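Local coordinates for PT26-6P (PDB 2WB7), which is of unknown function but is encoded by a mobile element of a Thermococcus and joins immunoglobulin-like domains to a helical domain, at residues D8-D12 with Y516-A520; Y388-D393 with A481-E485; L399-K404 with D469-L475; R408-N412 with A465-D469; D461-A465 with Y477-A481. One frame throughout, in Å; residues are numbered along the deposited sequence.

Contact 1: D8-D12 with Y516-A520; sequences DDIDD and YSNLA
Y516 and I10 meet at about a right angle where the N-terminal loop 8-12 lies against helix 503-523. Both branches of the isoleucine are used: CD1 of I10 approaches CE1 of the Y516 ring obliquely at 3.6 Å, while CG2 rests beside the phenol oxygen. The CG1 branch stands beside the backbone N and then runs fully extended (chi2 180°), which carries its terminal methyl along to the ring. About one helical turn further on, L519 points toward the loop. Its CD2 packs 4.2 Å from CG1 of I10 and also reaches the carbonyl of D9, with CD2 of L519 3.9 Å from O of D9. The polar end of the tyrosine has its own mate: OH of Y516 donates to OD1 of D12 at 3.1 Å, near the ring plane and on the anti lone pair of that oxygen. The same OD1 forms a salt bridge with K512, and D9 pairs through OD2 with K483 of helix 471-499, so D12 and D9 are each met by a lysine, from two different helices. An apolar patch is thus bordered by compensated acids, and the tyrosine hydrogen bond and the K512 pairing together probably stabilise D12 in its charged form.

Contact 2: Y388-D393 with A481-E485; sequences YTVMKD and AKKHE
Two backbone N-H groups of loop 388-393 point at the carboxylate of E485, each mainly to one oxygen. N of V390 binds OE2 of E485 at 2.9 Å and nearly straight (162°), and N of M391 binds OE1 of E485 at 3.3 Å; both come from the syn side, tilted out of the carboxylate plane. The glutamate reaches them because CG lies anti to the backbone N (chi1 -165°) and the chain stays extended beyond it. OE2 is also paired with K425 of helix 408-438. A lysine in place of E485 would probably leave both loop N-H groups without their acceptor and set a positive charge against K425.

This is a helix-side carboxylate gripping the loop that leads from 370-379, the last strand in the sequence, into helix 393-404, the first helix of the helical domain, with K392 at the N-cap position.

A salt bridge joins the same elements at K482, about one turn back along the helix from E485: NZ of K482 lies 3.2 Å from OD1 of D393, above the carboxylate plane. Each charge has a second partner, D7 for K482 and K241 for D393.

Apolar contact falls to selenomethionine M391. Its chain bends to bring SE 4.2 Å from CB of A481, while its side chain also touches L462 of helix 442-465 and M418 of helix 408-438.

Contact 3: L399-K404 with D469-L475; sequences LIDLYK and DDYQMFL
Y403 and F474 slide past each other in opposite directions, each reaching from its own helix into an offset stack. Their planes are 20° apart with centroids 4.7 Å from each other, and CD1 of Y403 lies over one face of F474, toward the rim of that ring. With CG anti to the backbone N (chi1 180°), the Y403 ring extends toward helix 471-499. Y471 adds a third ring, turned obliquely: its CD1 comes 3.5 Å from CE2 of Y403, which completes an aromatic cluster. At the far end of Y403 the hydroxyl reaches the start of helix 471-499, with OH 2.9 Å from the carbonyl O of D469 and near the plane of the tyrosine ring. That helix start has its own cap, for D470 at the N-cap position accepts the N-H of M473 through OD2, 2.9 Å from N.

I400 fills in beside the rings. Its CG2 faces the edge of Y471 while CD1 touches CD2 of L475 at 3.5 Å, the two side chains crossing at about a right angle; CG of L399 packs 4.3 Å from CZ of F474. The two helical segments run antiparallel, 160° between directions, with axes 11.2 Å apart at closest, a spacing that leaves room for aromatic side chains. Helix 408-438 packs on L399, L402 and Y403, and T4 of the N-terminal loop touches both I400 and L475.

Contact 4: R408-N412 with A465-D469; sequences REKIN and AAQQD
NH2 of R408 is shared between two carbonyls of the turn 465-468: it donates to O of A466 at 2.6 Å and to O of Q468 at 2.7 Å. Both acceptors lie at the edge of the guanidinium, 21° from its plane, and NH2 stands above the carbonyl plane of A466 but is only tilted from that of Q468. NH1 adds a weak bond to O of Q468. The arginine gets there by curling, its chain bent at chi2 and chi3 (-56° and -62°) so that the charged end folds toward the turn.

That turn is a type I beta turn, closed by the bond from N of Q468 to O of A465, at the bend between helices 442-465 and 471-499. Beyond the guanidinium, CG2 of I411 makes an apolar contact with CB of A466 at 4.1 Å. Separately, the amide oxygen OD1 of N412 lies beside that methyl, 3.5 Å from CB of A466. R408 and I411 also touch Y403 of helix 393-404.

A leucine in place of R408 would probably leave the carbonyls of A466 and Q468 without these donors and free the turn to shift. The arginine's hydrogen bonds use the main chain of the turn and none of its side chains, so the chemistry ties a positive charge to the path of the backbone at this bend.

Contact 5: D461-A465 with Y477-A481; sequences DLQKA and YLNAA
Close antiparallel helix packing joins D461-A465 to Y477-A481, two segments that face each other deep in the helical domain, on helices 442-465 and 471-499. The axes approach to 8.4 Å and their directions differ by 167°, a spacing made possible by alanines: CB of A465 lies 3.9 Å from CB of Y477, and CB of A481 lies 3.6 Å from CB of D461.

K464 lays its aliphatic chain over the Y477 ring in a CH-pi contact, CB being 3.7 Å from the ring centroid and 12° off the normal. Its chain continues past the hydroxyl of the tyrosine and bends only at its end. D461 meets the same ring at its edge, OD1 lying 3.5 Å from CD1 of Y477, with the carboxylate plane turned 57° from the ring.

These two helices follow one another in the chain and form an alpha-alpha hairpin, closed by the short loop between them. On another side of the hairpin L462 and L478 cross at about a right angle, CD2 of L462 3.9 Å from CD2 of L478, and the latter methyl also reaches CB of A465. L462 further packs on T415, M418, I419 and L422 of helix 408-438. OD2 of D461 lies close to OE2 of E524 near the C terminus, a meeting of like charges that might raise the tendency of one of them to hold a proton.

In the fold
From the N terminus, contact 1 closes the widest loop, tying loop 8-12 to the last helix, 503-523, across both the sheets and the helical domain; the other four contacts nest within it. Contact 2 then joins the loop after strand 370-379 to helix 471-499, and contacts 3 and 4 lie inside its loop. Contact 3 encloses contact 4 in turn, and D469 serves both. Contact 5 is short-range: it begins at helix 442-465, crosses contact 3 along the chain, and shares A465 with contact 4 and A481 with contact 2. Contacts 1 and 2 touch where helices 471-499 and 503-523 pack together, linking the N-terminal loop to the helical bundle.

Contact 1: D8-D12 with Y516-A520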
# COMPACT_ATOMS: atom_id res chain seq x y z
N ASP A 8 9.22 28.69 3.00
CA ASP A 8 9.31 27.88 4.20
C ASP A 8 7.95 27.69 4.87
O ASP A 8 7.85 27.01 5.88
CB ASP A 8 10.28 28.51 5.20
CG ASP A 8 11.73 28.38 4.77
OD1 ASP A 8 12.13 27.23 4.46
OD2 ASP A 8 12.46 29.41 4.74
N ASP A 9 6.92 28.29 4.31
CA ASP A 9 5.58 28.10 4.87
C ASP A 9 4.86 26.95 4.20
O ASP A 9 3.79 26.53 4.64
CB ASP A 9 4.75 29.39 4.80
CG ASP A 9 4.61 29.94 3.37
OD1 ASP A 9 3.53 30.47 3.07
OD2 ASP A 9 5.56 29.87 2.57
N ILE A 10 5.45 26.42 3.13
CA ILE A 10 4.86 25.28 2.44
C ILE A 10 5.06 24.02 3.27
O ILE A 10 6.18 23.64 3.62
CB ILE A 10 5.44 25.08 1.03
CG1 ILE A 10 5.18 26.33 0.18
CG2 ILE A 10 4.87 23.83 0.39
CD1 ILE A 10 5.72 26.27 -1.22
N ASP A 11 3.95 23.36 3.59
CA ASP A 11 4.01 22.22 4.48
C ASP A 11 4.91 21.11 3.94
O ASP A 11 5.56 20.41 4.70
CB ASP A 11 2.61 21.70 4.75
CG ASP A 11 2.40 21.49 6.20
OD1 ASP A 11 2.79 20.40 6.67
OD2 ASP A 11 1.90 22.42 6.88
N ASP A 12 4.93 20.97 2.63
CA ASP A 12 5.79 19.98 2.01
C ASP A 12 7.24 20.31 2.29
O ASP A 12 8.04 19.42 2.52
CB ASP A 12 5.54 19.93 0.51
CG ASP A 12 4.11 19.58 0.16
OD1 ASP A 12 3.53 20.24 -0.73
OD2 ASP A 12 3.58 18.63 0.78
N TYR A 516 -2.25 24.65 -2.39
CA TYR A 516 -1.53 25.90 -2.51
C TYR A 516 -2.48 27.10 -2.64
O TYR A 516 -2.21 28.19 -2.16
CB TYR A 516 -0.57 25.83 -3.70
CG TYR A 516 0.66 25.01 -3.42
CD1 TYR A 516 1.94 25.58 -3.46
CD2 TYR A 516 0.55 23.66 -3.07
CE1 TYR A 516 3.07 24.81 -3.19
CE2 TYR A 516 1.66 22.90 -2.80
CZ TYR A 516 2.92 23.47 -2.85
OH TYR A 516 4.00 22.70 -2.56
N SER A 517 -3.60 26.90 -3.31
CA SER A 517 -4.57 27.95 -3.37
C SER A 517 -5.05 28.29 -1.97
O SER A 517 -5.13 29.47 -1.61
CB SER A 517 -5.73 27.54 -4.27
OG SER A 517 -6.74 28.53 -4.23
N ASN A 518 -5.33 27.29 -1.14
CA ASN A 518 -5.76 27.57 0.21
C ASN A 518 -4.66 28.20 1.06
O ASN A 518 -4.94 29.02 1.94
CB ASN A 518 -6.32 26.32 0.90
CG ASN A 518 -7.58 25.79 0.23
OD1 ASN A 518 -7.98 24.65 0.45
ND2 ASN A 518 -8.18 26.60 -0.62
N LEU A 519 -3.42 27.82 0.81
CA LEU A 519 -2.33 28.44 1.54
C LEU A 519 -2.30 29.92 1.17
O LEU A 519 -2.16 30.79 2.05
CB LEU A 519 -1.00 27.78 1.20
CG LEU A 519 0.23 28.33 1.93
CD1 LEU A 519 -0.04 28.45 3.40
CD2 LEU A 519 1.42 27.46 1.70
N ALA A 520 -2.46 30.20 -0.12
CA ALA A 520 -2.51 31.59 -0.58
C ALA A 520 -3.52 32.41 0.21
O ALA A 520 -3.21 33.50 0.71
CB ALA A 520 -2.81 31.67 -2.06

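Contact 2: Y388-D393 with A481-E485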
# COMPACT_ATOMS: atom_id res chain seq x y z
N TYR A 388 7.33 28.09 -16.76
CA TYR A 388 7.91 29.43 -16.82
C TYR A 388 7.41 30.28 -15.67
O TYR A 388 6.47 31.05 -15.83
CB TYR A 388 7.61 30.10 -18.17
CG TYR A 388 7.87 29.14 -19.31
CD1 TYR A 388 6.81 28.62 -20.06
CD2 TYR A 388 9.15 28.69 -19.59
CE1 TYR A 388 7.03 27.70 -21.06
CE2 TYR A 388 9.38 27.78 -20.59
CZ TYR A 388 8.31 27.29 -21.32
OH TYR A 388 8.53 26.38 -22.32
N THR A 389 8.03 30.12 -14.51
CA THR A 389 7.59 30.86 -13.34
C THR A 389 7.79 32.33 -13.58
O THR A 389 8.83 32.75 -14.06
CB THR A 389 8.39 30.47 -12.11
OG1 THR A 389 8.40 29.05 -12.00
CG2 THR A 389 7.76 31.07 -10.86
N VAL A 390 6.78 33.11 -13.24
CA VAL A 390 6.86 34.54 -13.37
C VAL A 390 7.48 35.16 -12.12
O VAL A 390 8.26 36.10 -12.20
CB VAL A 390 5.48 35.15 -13.65
CG1 VAL A 390 5.52 36.66 -13.59
CG2 VAL A 390 4.97 34.66 -15.01
N MSE A 391 7.17 34.59 -10.97
CA MSE A 391 7.68 35.12 -9.72
C MSE A 391 8.90 34.36 -9.23
O MSE A 391 8.84 33.63 -8.24
CB MSE A 391 6.58 35.09 -8.70
CG MSE A 391 5.29 35.49 -9.34
SE MSE A 391 4.24 36.61 -8.24
CE MSE A 391 5.64 37.88 -7.72
N LYS A 392 10.00 34.53 -9.95
CA LYS A 392 11.27 33.98 -9.55
C LYS A 392 11.66 34.56 -8.18
O LYS A 392 11.30 35.69 -7.85
CB LYS A 392 12.29 34.36 -10.60
CG LYS A 392 11.93 33.86 -11.98
CD LYS A 392 12.48 32.45 -12.18
CE LYS A 392 12.10 31.90 -13.55
NZ LYS A 392 12.06 32.99 -14.59
N ASP A 393 12.38 33.79 -7.37
CA ASP A 393 12.76 34.29 -6.06
C ASP A 393 13.57 35.58 -6.19
O ASP A 393 13.34 36.53 -5.44
CB ASP A 393 13.56 33.24 -5.29
CG ASP A 393 12.79 31.94 -5.08
OD1 ASP A 393 11.54 31.95 -5.17
OD2 ASP A 393 13.45 30.91 -4.81
N ALA A 481 0.21 35.93 -3.95
CA ALA A 481 0.38 35.93 -5.39
C ALA A 481 1.29 34.78 -5.87
O ALA A 481 1.04 34.16 -6.90
CB ALA A 481 0.90 37.28 -5.85
N LYS A 482 2.34 34.50 -5.11
CA LYS A 482 3.26 33.43 -5.48
C LYS A 482 2.61 32.04 -5.47
O LYS A 482 2.74 31.26 -6.43
CB LYS A 482 4.44 33.45 -4.52
CG LYS A 482 5.69 32.84 -5.10
CD LYS A 482 6.77 32.83 -4.06
CE LYS A 482 8.04 32.21 -4.58
NZ LYS A 482 8.91 31.94 -3.39
N LYS A 483 1.92 31.73 -4.37
CA LYS A 483 1.24 30.45 -4.22
C LYS A 483 0.09 30.30 -5.20
O LYS A 483 -0.18 29.19 -5.67
CB LYS A 483 0.71 30.27 -2.81
CG LYS A 483 1.62 30.76 -1.73
CD LYS A 483 2.95 30.06 -1.69
CE LYS A 483 3.46 30.07 -0.24
NZ LYS A 483 4.87 30.53 -0.12
N HIS A 484 -0.61 31.40 -5.48
CA HIS A 484 -1.64 31.36 -6.51
C HIS A 484 -1.03 30.98 -7.85
O HIS A 484 -1.60 30.17 -8.58
CB HIS A 484 -2.42 32.69 -6.64
CG HIS A 484 -3.51 32.87 -5.63
ND1 HIS A 484 -4.44 31.88 -5.36
CD2 HIS A 484 -3.83 33.91 -4.83
CE1 HIS A 484 -5.28 32.31 -4.43
NE2 HIS A 484 -4.92 33.54 -4.09
N GLU A 485 0.14 31.53 -8.19
CA GLU A 485 0.77 31.14 -9.45
C GLU A 485 1.15 29.66 -9.46
O GLU A 485 1.06 28.99 -10.49
CB GLU A 485 1.99 31.99 -9.80
CG GLU A 485 2.37 31.80 -11.26
CD GLU A 485 3.85 32.03 -11.60
OE1 GLU A 485 4.60 32.54 -10.73
OE2 GLU A 485 4.25 31.70 -12.75

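Contact 3: L399-K404 with D469-L475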
# COMPACT_ATOMS: atom_id res chain seq x y z
N LEU A 399 12.00 43.05 -5.55
CA LEU A 399 10.77 43.77 -5.29
C LEU A 399 10.74 44.21 -3.83
O LEU A 399 10.49 45.38 -3.52
CB LEU A 399 9.58 42.88 -5.62
CG LEU A 399 8.28 43.48 -6.16
CD1 LEU A 399 8.53 44.62 -7.12
CD2 LEU A 399 7.47 42.38 -6.84
N ILE A 400 11.02 43.29 -2.91
CA ILE A 400 11.05 43.63 -1.50
C ILE A 400 12.07 44.71 -1.21
O ILE A 400 11.85 45.59 -0.38
CB ILE A 400 11.35 42.41 -0.61
CG1 ILE A 400 10.23 41.37 -0.74
CG2 ILE A 400 11.54 42.85 0.85
CD1 ILE A 400 10.52 40.03 -0.06
N ASP A 401 13.20 44.65 -1.91
CA ASP A 401 14.25 45.63 -1.69
C ASP A 401 13.79 46.99 -2.15
O ASP A 401 14.00 47.99 -1.48
CB ASP A 401 15.53 45.20 -2.40
CG ASP A 401 16.20 44.03 -1.69
OD1 ASP A 401 15.95 43.87 -0.47
OD2 ASP A 401 16.97 43.27 -2.33
N LEU A 402 13.13 47.01 -3.30
CA LEU A 402 12.49 48.22 -3.75
C LEU A 402 11.57 48.76 -2.65
O LEU A 402 11.61 49.94 -2.33
CB LEU A 402 11.70 47.95 -5.02
CG LEU A 402 12.55 47.51 -6.20
CD1 LEU A 402 11.69 47.28 -7.43
CD2 LEU A 402 13.59 48.57 -6.47
N TYR A 403 10.75 47.91 -2.05
CA TYR A 403 9.84 48.40 -1.03
C TYR A 403 10.63 49.18 0.02
O TYR A 403 10.26 50.31 0.36
CB TYR A 403 9.04 47.27 -0.38
CG TYR A 403 8.08 47.76 0.70
CD1 TYR A 403 6.77 48.13 0.38
CD2 TYR A 403 8.48 47.84 2.04
CE1 TYR A 403 5.88 48.57 1.36
CE2 TYR A 403 7.60 48.29 3.02
CZ TYR A 403 6.31 48.65 2.67
OH TYR A 403 5.42 49.09 3.64
N LYS A 404 11.70 48.59 0.54
CA LYS A 404 12.52 49.28 1.55
C LYS A 404 13.13 50.59 1.06
O LYS A 404 13.14 51.58 1.78
CB LYS A 404 13.62 48.36 2.06
CG LYS A 404 13.11 47.18 2.81
CD LYS A 404 14.22 46.17 2.94
CE LYS A 404 13.83 45.01 3.79
NZ LYS A 404 14.95 44.02 3.79
N ASP A 469 1.33 49.92 2.14
CA ASP A 469 2.33 50.67 2.85
C ASP A 469 2.58 50.06 4.22
O ASP A 469 3.39 50.58 5.00
CB ASP A 469 1.93 52.14 2.96
CG ASP A 469 0.60 52.31 3.62
OD1 ASP A 469 0.30 53.42 4.09
OD2 ASP A 469 -0.15 51.31 3.70
N ASP A 470 1.87 48.98 4.54
CA ASP A 470 2.32 48.14 5.64
C ASP A 470 3.23 47.07 5.08
O ASP A 470 2.95 46.47 4.04
CB ASP A 470 1.18 47.45 6.35
CG ASP A 470 1.69 46.52 7.43
OD1 ASP A 470 2.21 47.04 8.44
OD2 ASP A 470 1.61 45.28 7.26
N TYR A 471 4.32 46.80 5.78
CA TYR A 471 5.34 45.89 5.29
C TYR A 471 4.86 44.44 5.19
O TYR A 471 5.01 43.81 4.15
CB TYR A 471 6.58 45.97 6.18
CG TYR A 471 7.71 45.08 5.73
CD1 TYR A 471 8.19 45.15 4.43
CD2 TYR A 471 8.32 44.20 6.61
CE1 TYR A 471 9.24 44.35 4.02
CE2 TYR A 471 9.37 43.41 6.21
CZ TYR A 471 9.82 43.48 4.92
OH TYR A 471 10.86 42.68 4.50
N GLN A 472 4.27 43.93 6.27
CA GLN A 472 3.80 42.56 6.28
C GLN A 472 2.73 42.38 5.22
O GLN A 472 2.62 41.34 4.58
CB GLN A 472 3.26 42.17 7.64
CG GLN A 472 2.94 40.68 7.72
CD GLN A 472 4.19 39.79 7.57
OE1 GLN A 472 5.07 39.78 8.42
NE2 GLN A 472 4.25 39.04 6.48
N MSE A 473 1.94 43.42 5.03
CA MSE A 473 0.86 43.34 4.08
C MSE A 473 1.42 43.26 2.65
O MSE A 473 0.83 42.66 1.76
CB MSE A 473 -0.06 44.55 4.25
CG MSE A 473 -1.52 44.21 4.00
SE MSE A 473 -2.10 42.80 5.22
CE MSE A 473 -2.86 41.58 3.92
N PHE A 474 2.58 43.87 2.45
CA PHE A 474 3.20 43.84 1.14
C PHE A 474 3.75 42.43 0.93
O PHE A 474 3.54 41.81 -0.12
CB PHE A 474 4.30 44.90 1.08
CG PHE A 474 5.11 44.88 -0.18
CD1 PHE A 474 4.58 45.32 -1.36
CD2 PHE A 474 6.43 44.45 -0.16
CE1 PHE A 474 5.34 45.31 -2.52
CE2 PHE A 474 7.19 44.45 -1.30
CZ PHE A 474 6.65 44.87 -2.48
N LEU A 475 4.45 41.91 1.93
CA LEU A 475 4.89 40.53 1.92
C LEU A 475 3.72 39.59 1.69
O LEU A 475 3.77 38.75 0.78
CB LEU A 475 5.60 40.18 3.23
CG LEU A 475 6.99 40.78 3.44
CD1 LEU A 475 7.65 40.15 4.67
CD2 LEU A 475 7.86 40.65 2.19

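Contact 4: R408-N412 with A465-D469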
# COMPACT_ATOMS: atom_id res chain seq x y z
N ARG A 408 8.52 53.38 -5.20
CA ARG A 408 7.17 52.94 -5.54
C ARG A 408 6.93 52.91 -7.03
O ARG A 408 6.01 52.23 -7.52
CB ARG A 408 6.13 53.86 -4.89
CG ARG A 408 6.34 54.04 -3.39
CD ARG A 408 6.34 52.69 -2.68
NE ARG A 408 5.06 52.00 -2.84
CZ ARG A 408 4.57 51.14 -1.95
NH1 ARG A 408 5.24 50.87 -0.84
NH2 ARG A 408 3.40 50.56 -2.18
N GLU A 409 7.75 53.65 -7.76
CA GLU A 409 7.59 53.70 -9.18
C GLU A 409 8.16 52.44 -9.81
O GLU A 409 7.68 51.96 -10.84
CB GLU A 409 8.29 54.94 -9.73
CG GLU A 409 8.21 55.07 -11.23
CD GLU A 409 9.25 56.04 -11.79
OE1 GLU A 409 8.98 56.61 -12.88
OE2 GLU A 409 10.32 56.24 -11.16
N LYS A 410 9.20 51.88 -9.19
CA LYS A 410 9.81 50.66 -9.72
C LYS A 410 9.00 49.45 -9.28
O LYS A 410 8.87 48.45 -10.01
CB LYS A 410 11.25 50.53 -9.24
CG LYS A 410 12.27 51.32 -10.03
CD LYS A 410 13.65 50.74 -9.79
CE LYS A 410 14.75 51.54 -10.49
NZ LYS A 410 15.01 52.81 -9.77
N ILE A 411 8.47 49.53 -8.07
CA ILE A 411 7.58 48.50 -7.61
C ILE A 411 6.45 48.41 -8.63
O ILE A 411 6.05 47.33 -9.02
CB ILE A 411 7.04 48.82 -6.22
CG1 ILE A 411 8.12 48.49 -5.18
CG2 ILE A 411 5.80 48.01 -5.95
CD1 ILE A 411 7.93 49.15 -3.86
N ASN A 412 5.98 49.57 -9.07
CA ASN A 412 4.92 49.64 -10.07
C ASN A 412 5.33 49.06 -11.41
O ASN A 412 4.60 48.27 -11.99
CB ASN A 412 4.47 51.08 -10.24
CG ASN A 412 3.51 51.53 -9.15
OD1 ASN A 412 2.97 50.71 -8.41
ND2 ASN A 412 3.29 52.83 -9.06
N ALA A 465 -0.59 44.42 -3.96
CA ALA A 465 0.76 44.46 -3.42
C ALA A 465 1.37 45.83 -3.65
O ALA A 465 1.90 46.44 -2.74
CB ALA A 465 1.62 43.39 -4.04
N ALA A 466 1.27 46.31 -4.89
CA ALA A 466 1.91 47.57 -5.23
C ALA A 466 1.37 48.74 -4.42
O ALA A 466 2.03 49.76 -4.30
CB ALA A 466 1.80 47.85 -6.71
N GLN A 467 0.19 48.60 -3.83
CA GLN A 467 -0.43 49.72 -3.14
C GLN A 467 -0.30 49.66 -1.64
O GLN A 467 -0.88 50.47 -0.94
CB GLN A 467 -1.90 49.82 -3.50
CG GLN A 467 -2.14 50.06 -4.96
CD GLN A 467 -3.52 49.61 -5.39
OE1 GLN A 467 -4.40 49.40 -4.56
NE2 GLN A 467 -3.71 49.45 -6.69
N GLN A 468 0.46 48.69 -1.14
CA GLN A 468 0.57 48.52 0.31
C GLN A 468 1.58 49.48 0.91
O GLN A 468 2.59 49.82 0.28
CB GLN A 468 0.95 47.08 0.65
CG GLN A 468 -0.07 46.07 0.22
CD GLN A 468 -1.46 46.44 0.69
OE1 GLN A 468 -1.68 46.72 1.87
NE2 GLN A 468 -2.40 46.44 -0.24
N ASP A 469 1.33 49.92 2.14
CA ASP A 469 2.33 50.67 2.85
C ASP A 469 2.58 50.06 4.22
O ASP A 469 3.39 50.58 5.00
CB ASP A 469 1.93 52.14 2.96
CG ASP A 469 0.60 52.31 3.62
OD1 ASP A 469 0.30 53.42 4.09
OD2 ASP A 469 -0.15 51.31 3.70

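Contact 5: D461-A465 with Y477-A481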
# COMPACT_ATOMS: atom_id res chain seq x y z
N ASP A 461 -3.53 40.01 -6.60
CA ASP A 461 -2.64 40.21 -5.46
C ASP A 461 -1.48 41.13 -5.82
O ASP A 461 -1.12 42.00 -5.04
CB ASP A 461 -2.17 38.87 -4.90
CG ASP A 461 -3.27 38.13 -4.18
OD1 ASP A 461 -4.26 38.76 -3.78
OD2 ASP A 461 -3.16 36.91 -3.99
N LEU A 462 -0.92 40.97 -7.02
CA LEU A 462 0.12 41.89 -7.48
C LEU A 462 -0.38 43.35 -7.52
O LEU A 462 0.35 44.27 -7.12
CB LEU A 462 0.70 41.47 -8.84
CG LEU A 462 1.63 40.24 -8.75
CD1 LEU A 462 2.08 39.77 -10.12
CD2 LEU A 462 2.85 40.45 -7.85
N GLN A 463 -1.62 43.55 -7.97
CA GLN A 463 -2.23 44.88 -8.02
C GLN A 463 -2.28 45.48 -6.62
O GLN A 463 -1.91 46.63 -6.41
CB GLN A 463 -3.65 44.83 -8.57
CG GLN A 463 -3.80 44.33 -10.01
CD GLN A 463 -3.64 45.43 -11.04
OE1 GLN A 463 -3.18 46.52 -10.73
NE2 GLN A 463 -4.01 45.13 -12.29
N LYS A 464 -2.75 44.70 -5.66
CA LYS A 464 -2.86 45.21 -4.30
C LYS A 464 -1.48 45.36 -3.65
O LYS A 464 -1.22 46.30 -2.88
CB LYS A 464 -3.77 44.32 -3.45
CG LYS A 464 -5.15 44.09 -4.07
CD LYS A 464 -6.15 43.60 -3.03
CE LYS A 464 -7.42 43.07 -3.68
NZ LYS A 464 -8.05 44.17 -4.46
N ALA A 465 -0.59 44.42 -3.96
CA ALA A 465 0.76 44.46 -3.42
C ALA A 465 1.37 45.83 -3.65
O ALA A 465 1.90 46.44 -2.74
CB ALA A 465 1.62 43.39 -4.04
N TYR A 477 0.75 39.86 0.36
CA TYR A 477 0.17 39.85 -0.97
C TYR A 477 1.12 39.24 -2.01
O TYR A 477 0.67 38.55 -2.94
CB TYR A 477 -0.24 41.25 -1.40
CG TYR A 477 -1.66 41.63 -1.02
CD1 TYR A 477 -2.74 40.97 -1.58
CD2 TYR A 477 -1.91 42.66 -0.11
CE1 TYR A 477 -4.04 41.31 -1.26
CE2 TYR A 477 -3.21 43.02 0.21
CZ TYR A 477 -4.27 42.34 -0.37
OH TYR A 477 -5.57 42.67 -0.05
N LEU A 478 2.42 39.51 -1.88
CA LEU A 478 3.39 38.88 -2.77
C LEU A 478 3.34 37.37 -2.57
O LEU A 478 3.33 36.59 -3.52
CB LEU A 478 4.79 39.39 -2.50
CG LEU A 478 5.08 40.81 -3.00
CD1 LEU A 478 6.52 41.16 -2.65
CD2 LEU A 478 4.79 40.92 -4.49
N ASN A 479 3.29 36.95 -1.31
CA ASN A 479 3.23 35.54 -1.02
C ASN A 479 1.94 34.86 -1.51
O ASN A 479 1.99 33.77 -2.08
CB ASN A 479 3.47 35.29 0.46
CG ASN A 479 3.82 33.86 0.72
OD1 ASN A 479 3.11 33.15 1.45
ND2 ASN A 479 4.89 33.39 0.09
N ALA A 480 0.79 35.50 -1.28
CA ALA A 480 -0.46 35.00 -1.84
C ALA A 480 -0.31 34.88 -3.33
O ALA A 480 -0.65 33.87 -3.93
CB ALA A 480 -1.65 35.90 -1.48
N ALA A 481 0.21 35.93 -3.95
CA ALA A 481 0.38 35.93 -5.39
C ALA A 481 1.29 34.78 -5.87
O ALA A 481 1.04 34.16 -6.90
CB ALA A 481 0.90 37.28 -5.85